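Local coordinates for putative glyoxalase superfamily protein (PDB 3IUZ) that is probably an iron(II)-dependent dioxygenase of the 2-oxoadipate dioxygenase/decarboxylase family, converting 2-oxoadipate to 2-hydroxyglutarate, at residues 207-219 / 285-298. Numbering follows the deposited sequence.
Sequences QHGVPRLADYETL and QFIGAQGETVERDV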
loop_
_atom_site.group_PDB
_atom_site.type_symbol
_atom_site.label_atom_id
_atom_site.label_comp_id
_atom_site.label_asym_id
_atom_site.label_seq_id
_atom_site.Cartn_x
_atom_site.Cartn_y
_atom_site.Cartn_z
ATOM N N GLN A 207 -9.976 2.753 -8.946
ATOM C CA GLN A 207 -10.096 2.722 -10.409
ATOM C C GLN A 207 -11.529 2.720 -10.933
ATOM O O GLN A 207 -11.756 2.963 -12.124
ATOM C CB GLN A 207 -9.398 1.482 -10.908
ATOM C CG GLN A 207 -7.914 1.433 -10.483
ATOM C CD GLN A 207 -7.166 2.667 -10.831
ATOM O OE1 GLN A 207 -7.410 3.265 -11.872
ATOM N NE2 GLN A 207 -6.204 3.037 -10.010
ATOM N N HIS A 208 -12.491 2.448 -10.051
ATOM C CA HIS A 208 -13.905 2.546 -10.390
ATOM C C HIS A 208 -14.472 3.932 -10.068
ATOM O O HIS A 208 -13.868 4.706 -9.319
ATOM C CB HIS A 208 -14.721 1.408 -9.731
ATOM C CG HIS A 208 -14.615 1.346 -8.240
ATOM N ND1 HIS A 208 -13.783 0.455 -7.578
ATOM C CD2 HIS A 208 -15.237 2.075 -7.274
ATOM C CE1 HIS A 208 -13.904 0.647 -6.269
ATOM N NE2 HIS A 208 -14.791 1.611 -6.061
ATOM N N GLY A 209 -15.642 4.253 -10.640
ATOM C CA GLY A 209 -16.287 5.535 -10.405
ATOM C C GLY A 209 -16.993 5.567 -9.065
ATOM O O GLY A 209 -17.036 4.570 -8.365
ATOM N N VAL A 210 -17.548 6.730 -8.740
ATOM C CA VAL A 210 -18.292 6.935 -7.513
ATOM C C VAL A 210 -19.373 5.873 -7.436
ATOM O O VAL A 210 -20.157 5.752 -8.332
ATOM C CB VAL A 210 -18.920 8.352 -7.474
ATOM C CG1 VAL A 210 -19.772 8.538 -6.239
ATOM C CG2 VAL A 210 -17.832 9.430 -7.588
ATOM N N PRO A 211 -19.401 5.082 -6.375
ATOM C CA PRO A 211 -20.465 4.094 -6.262
ATOM C C PRO A 211 -21.781 4.664 -5.721
ATOM O O PRO A 211 -21.797 5.714 -5.066
ATOM C CB PRO A 211 -19.923 3.129 -5.225
ATOM C CG PRO A 211 -19.150 3.976 -4.347
ATOM C CD PRO A 211 -18.475 4.994 -5.247
ATOM N N ARG A 212 -22.856 3.915 -5.971
ATOM C CA ARG A 212 -24.187 4.245 -5.463
ATOM C C ARG A 212 -24.203 4.022 -3.965
ATOM O O ARG A 212 -23.665 3.047 -3.464
ATOM C CB ARG A 212 -25.221 3.342 -6.079
ATOM C CG ARG A 212 -25.427 3.636 -7.533
ATOM C CD ARG A 212 -26.396 2.710 -8.184
ATOM N NE ARG A 212 -26.235 2.891 -9.626
ATOM C CZ ARG A 212 -26.869 2.205 -10.561
ATOM N NH1 ARG A 212 -27.776 1.283 -10.223
ATOM N NH2 ARG A 212 -26.605 2.467 -11.845
ATOM N N LEU A 213 -24.833 4.932 -3.252
ATOM C CA LEU A 213 -24.882 4.825 -1.829
ATOM C C LEU A 213 -25.548 3.511 -1.450
ATOM O O LEU A 213 -25.082 2.795 -0.553
ATOM C CB LEU A 213 -25.629 6.037 -1.244
ATOM C CG LEU A 213 -25.838 5.991 0.286
ATOM C CD1 LEU A 213 -24.522 5.969 1.000
ATOM C CD2 LEU A 213 -26.660 7.172 0.768
ATOM N N ALA A 214 -26.635 3.195 -2.153
ATOM C CA ALA A 214 -27.366 1.940 -1.927
ATOM C C ALA A 214 -26.504 0.701 -2.082
ATOM O O ALA A 214 -26.679 -0.243 -1.339
ATOM C CB ALA A 214 -28.577 1.858 -2.842
ATOM N N ASP A 215 -25.574 0.697 -3.039
ATOM C CA ASP A 215 -24.728 -0.478 -3.234
ATOM C C ASP A 215 -23.686 -0.572 -2.128
ATOM O O ASP A 215 -23.421 -1.668 -1.608
ATOM C CB ASP A 215 -24.044 -0.446 -4.621
ATOM C CG ASP A 215 -25.016 -0.667 -5.733
ATOM O OD1 ASP A 215 -26.110 -1.231 -5.455
ATOM O OD2 ASP A 215 -24.695 -0.276 -6.861
ATOM N N TYR A 216 -23.144 0.588 -1.744
ATOM C CA TYR A 216 -22.202 0.673 -0.622
ATOM C C TYR A 216 -22.822 0.052 0.613
ATOM O O TYR A 216 -22.207 -0.805 1.293
ATOM C CB TYR A 216 -21.762 2.129 -0.335
ATOM C CG TYR A 216 -21.028 2.268 0.985
ATOM C CD1 TYR A 216 -19.701 1.851 1.105
ATOM C CD2 TYR A 216 -21.666 2.779 2.129
ATOM C CE1 TYR A 216 -19.019 1.955 2.309
ATOM C CE2 TYR A 216 -20.973 2.880 3.379
ATOM C CZ TYR A 216 -19.672 2.490 3.475
ATOM O OH TYR A 216 -18.977 2.552 4.689
ATOM N N GLU A 217 -24.077 0.409 0.856
ATOM C CA GLU A 217 -24.794 -0.080 2.032
ATOM C C GLU A 217 -25.096 -1.568 1.925
ATOM O O GLU A 217 -24.922 -2.300 2.886
ATOM C CB GLU A 217 -26.050 0.771 2.290
ATOM C CG GLU A 217 -25.661 2.208 2.669
ATOM C CD GLU A 217 -26.785 3.232 2.598
ATOM O OE1 GLU A 217 -27.855 2.961 2.008
ATOM O OE2 GLU A 217 -26.569 4.331 3.148
ATOM N N THR A 218 -25.502 -2.035 0.748
ATOM C CA THR A 218 -25.681 -3.489 0.538
ATOM C C THR A 218 -24.415 -4.260 0.873
ATOM O O THR A 218 -24.462 -5.300 1.573
ATOM C CB THR A 218 -26.091 -3.802 -0.895
ATOM O OG1 THR A 218 -27.394 -3.249 -1.136
ATOM C CG2 THR A 218 -26.098 -5.322 -1.159
ATOM N N LEU A 219 -23.276 -3.751 0.406
ATOM C CA LEU A 219 -22.001 -4.406 0.712
ATOM C C LEU A 219 -21.735 -4.360 2.204
ATOM O O LEU A 219 -21.311 -5.359 2.824
ATOM C CB LEU A 219 -20.845 -3.767 -0.077
ATOM C CG LEU A 219 -20.942 -3.773 -1.645
ATOM C CD1 LEU A 219 -19.830 -2.917 -2.264
ATOM C CD2 LEU A 219 -20.942 -5.165 -2.228
ATOM N N GLN A 285 -17.634 10.546 -1.762
ATOM C CA GLN A 285 -18.839 10.762 -2.528
ATOM C C GLN A 285 -19.523 9.457 -2.910
ATOM O O GLN A 285 -18.899 8.436 -3.128
ATOM C CB GLN A 285 -18.517 11.553 -3.789
ATOM C CG GLN A 285 -18.045 12.959 -3.493
ATOM C CD GLN A 285 -17.609 13.697 -4.725
ATOM O OE1 GLN A 285 -16.952 13.144 -5.609
ATOM N NE2 GLN A 285 -17.958 14.959 -4.784
ATOM N N PHE A 286 -20.829 9.525 -3.007
ATOM C CA PHE A 286 -21.677 8.444 -3.428
ATOM C C PHE A 286 -22.825 8.956 -4.302
ATOM O O PHE A 286 -23.186 10.119 -4.249
ATOM C CB PHE A 286 -22.321 7.759 -2.238
ATOM C CG PHE A 286 -21.357 7.184 -1.282
ATOM C CD1 PHE A 286 -20.780 7.976 -0.303
ATOM C CD2 PHE A 286 -21.027 5.825 -1.327
ATOM C CE1 PHE A 286 -19.891 7.420 0.627
ATOM C CE2 PHE A 286 -20.152 5.286 -0.421
ATOM C CZ PHE A 286 -19.578 6.094 0.573
ATOM N N ILE A 287 -23.418 8.062 -5.069
ATOM C CA ILE A 287 -24.568 8.413 -5.902
ATOM C C ILE A 287 -25.819 8.054 -5.152
ATOM O O ILE A 287 -26.039 6.898 -4.728
ATOM C CB ILE A 287 -24.551 7.737 -7.269
ATOM C CG1 ILE A 287 -23.223 8.035 -7.986
ATOM C CG2 ILE A 287 -25.807 8.163 -8.110
ATOM C CD1 ILE A 287 -22.917 9.509 -8.282
ATOM N N GLY A 288 -26.649 9.075 -4.978
ATOM C CA GLY A 288 -27.911 8.946 -4.266
ATOM C C GLY A 288 -29.046 8.338 -5.073
ATOM O O GLY A 288 -28.898 8.077 -6.253
ATOM N N ALA A 289 -30.177 8.120 -4.412
ATOM C CA ALA A 289 -31.312 7.422 -5.015
ATOM C C ALA A 289 -31.847 8.122 -6.282
ATOM O O ALA A 289 -32.437 7.463 -7.142
ATOM C CB ALA A 289 -32.448 7.268 -4.004
ATOM N N GLN A 290 -31.636 9.422 -6.419
ATOM C CA GLN A 290 -32.121 10.107 -7.615
ATOM C C GLN A 290 -30.972 10.544 -8.473
ATOM O O GLN A 290 -31.086 11.523 -9.196
ATOM C CB GLN A 290 -32.999 11.303 -7.236
ATOM C CG GLN A 290 -34.253 10.854 -6.486
ATOM C CD GLN A 290 -35.131 11.996 -6.068
ATOM O OE1 GLN A 290 -35.173 12.360 -4.892
ATOM N NE2 GLN A 290 -35.851 12.574 -7.028
ATOM N N GLY A 291 -29.848 9.834 -8.382
ATOM C CA GLY A 291 -28.672 10.185 -9.178
ATOM C C GLY A 291 -27.828 11.347 -8.688
ATOM O O GLY A 291 -26.764 11.611 -9.252
ATOM N N GLU A 292 -28.259 12.020 -7.634
ATOM C CA GLU A 292 -27.453 13.098 -7.009
ATOM C C GLU A 292 -26.167 12.605 -6.302
ATOM O O GLU A 292 -26.075 11.447 -5.916
ATOM C CB GLU A 292 -28.317 13.935 -6.038
ATOM C CG GLU A 292 -28.605 13.337 -4.633
ATOM C CD GLU A 292 -29.572 12.170 -4.648
ATOM O OE1 GLU A 292 -29.872 11.621 -5.732
ATOM O OE2 GLU A 292 -30.016 11.769 -3.556
ATOM N N THR A 293 -25.179 13.485 -6.170
ATOM C CA THR A 293 -23.957 13.181 -5.437
ATOM C C THR A 293 -24.186 13.536 -3.998
ATOM O O THR A 293 -24.589 14.674 -3.707
ATOM C CB THR A 293 -22.747 13.968 -5.922
ATOM O OG1 THR A 293 -22.526 13.666 -7.291
ATOM C CG2 THR A 293 -21.473 13.559 -5.151
ATOM N N VAL A 294 -23.984 12.567 -3.114
ATOM C CA VAL A 294 -24.084 12.789 -1.670
ATOM C C VAL A 294 -22.740 12.409 -1.043
ATOM O O VAL A 294 -21.910 11.793 -1.672
ATOM C CB VAL A 294 -25.217 11.972 -1.036
ATOM C CG1 VAL A 294 -26.572 12.268 -1.743
ATOM C CG2 VAL A 294 -24.887 10.512 -1.079
ATOM N N GLU A 295 -22.507 12.798 0.190
ATOM C CA GLU A 295 -21.224 12.529 0.815
ATOM C C GLU A 295 -21.442 11.823 2.119
ATOM O O GLU A 295 -22.428 12.054 2.781
ATOM C CB GLU A 295 -20.466 13.835 1.060
ATOM C CG GLU A 295 -20.072 14.561 -0.230
ATOM C CD GLU A 295 -19.017 15.617 -0.009
ATOM O OE1 GLU A 295 -18.878 16.109 1.136
ATOM O OE2 GLU A 295 -18.294 15.937 -0.974
ATOM N N ARG A 296 -20.497 10.985 2.501
ATOM C CA ARG A 296 -20.517 10.364 3.801
ATOM C C ARG A 296 -19.088 10.272 4.317
ATOM O O ARG A 296 -18.127 10.264 3.546
ATOM C CB ARG A 296 -21.093 8.954 3.708
ATOM C CG ARG A 296 -22.557 8.888 3.432
ATOM C CD ARG A 296 -23.343 9.220 4.694
ATOM N NE ARG A 296 -24.735 8.867 4.540
ATOM C CZ ARG A 296 -25.611 9.534 3.806
ATOM N NH1 ARG A 296 -25.260 10.619 3.112
ATOM N NH2 ARG A 296 -26.866 9.108 3.762
ATOM N N ASP A 297 -18.981 10.175 5.637
ATOM C CA ASP A 297 -17.709 9.992 6.322
ATOM C C ASP A 297 -17.526 8.499 6.554
ATOM O O ASP A 297 -18.390 7.843 7.144
ATOM C CB ASP A 297 -17.707 10.738 7.652
ATOM C CG ASP A 297 -17.991 12.227 7.465
ATOM O OD1 ASP A 297 -17.086 12.956 7.012
ATOM O OD2 ASP A 297 -19.117 12.637 7.774
ATOM N N VAL A 298 -16.422 7.944 6.050
ATOM C CA VAL A 298 -16.278 6.487 6.098
ATOM C C VAL A 298 -14.848 6.210 6.573
ATOM O O VAL A 298 -14.028 7.107 6.546
ATOM C CB VAL A 298 -16.535 5.856 4.695
ATOM C CG1 VAL A 298 -17.956 6.047 4.244
ATOM C CG2 VAL A 298 -15.509 6.393 3.622
HETATM O O HOH W 1 -27.860 5.126 -3.974
HETATM O O HOH W 2 -28.135 6.285 3.972
#
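Two backbone hydrogen bonds join Ile287 to the chain on both sides of Arg212. Ile287 N donates to Pro211 O at 2.9 Å, and Leu213 N donates to Ile287 O at 2.7 Å, the latter nearly straight at 171°. Together they make a single parallel-type beta bridge, Arg212 with Ile287. Ile287 O also accepts from water 1, which in turn accepts from Ala214 N, so the carbonyl binds the first turn of the helix both directly and through solvent.

Aromatic packing continues inward. Phe286 CE2 comes within 3.4 Å of Tyr216 CG, with CZ over the centre of the tyrosine ring; the planes meet at 55°, an oblique pairing. Tyr216 CG lies anti to its own N (chi1 168°), which carries the ring across Phe286 until OH passes Val298 CG1 at 3.7 Å. Leu213 CD1 sits over one face of Phe286, offset toward the rim.

Strands 281-287 and 293-306 form a beta hairpin, closed by a type I turn from Gly288 to Gly291, within the mixed sheet of this glyoxalase-clan protein. Arg212 occupies the N-cap position of helix 213-222 beside it, and Thr231 of helix 224-232 touches the side chains of both Tyr216 and Phe286.

At the periphery, Val210 CG1 packs against Ile287 CD1 at 3.9 Å. Leu213 CD2 covers one guanidinium face of Arg296, 3.6 Å from NH2, while water 2 links that nitrogen to Glu217 OE2.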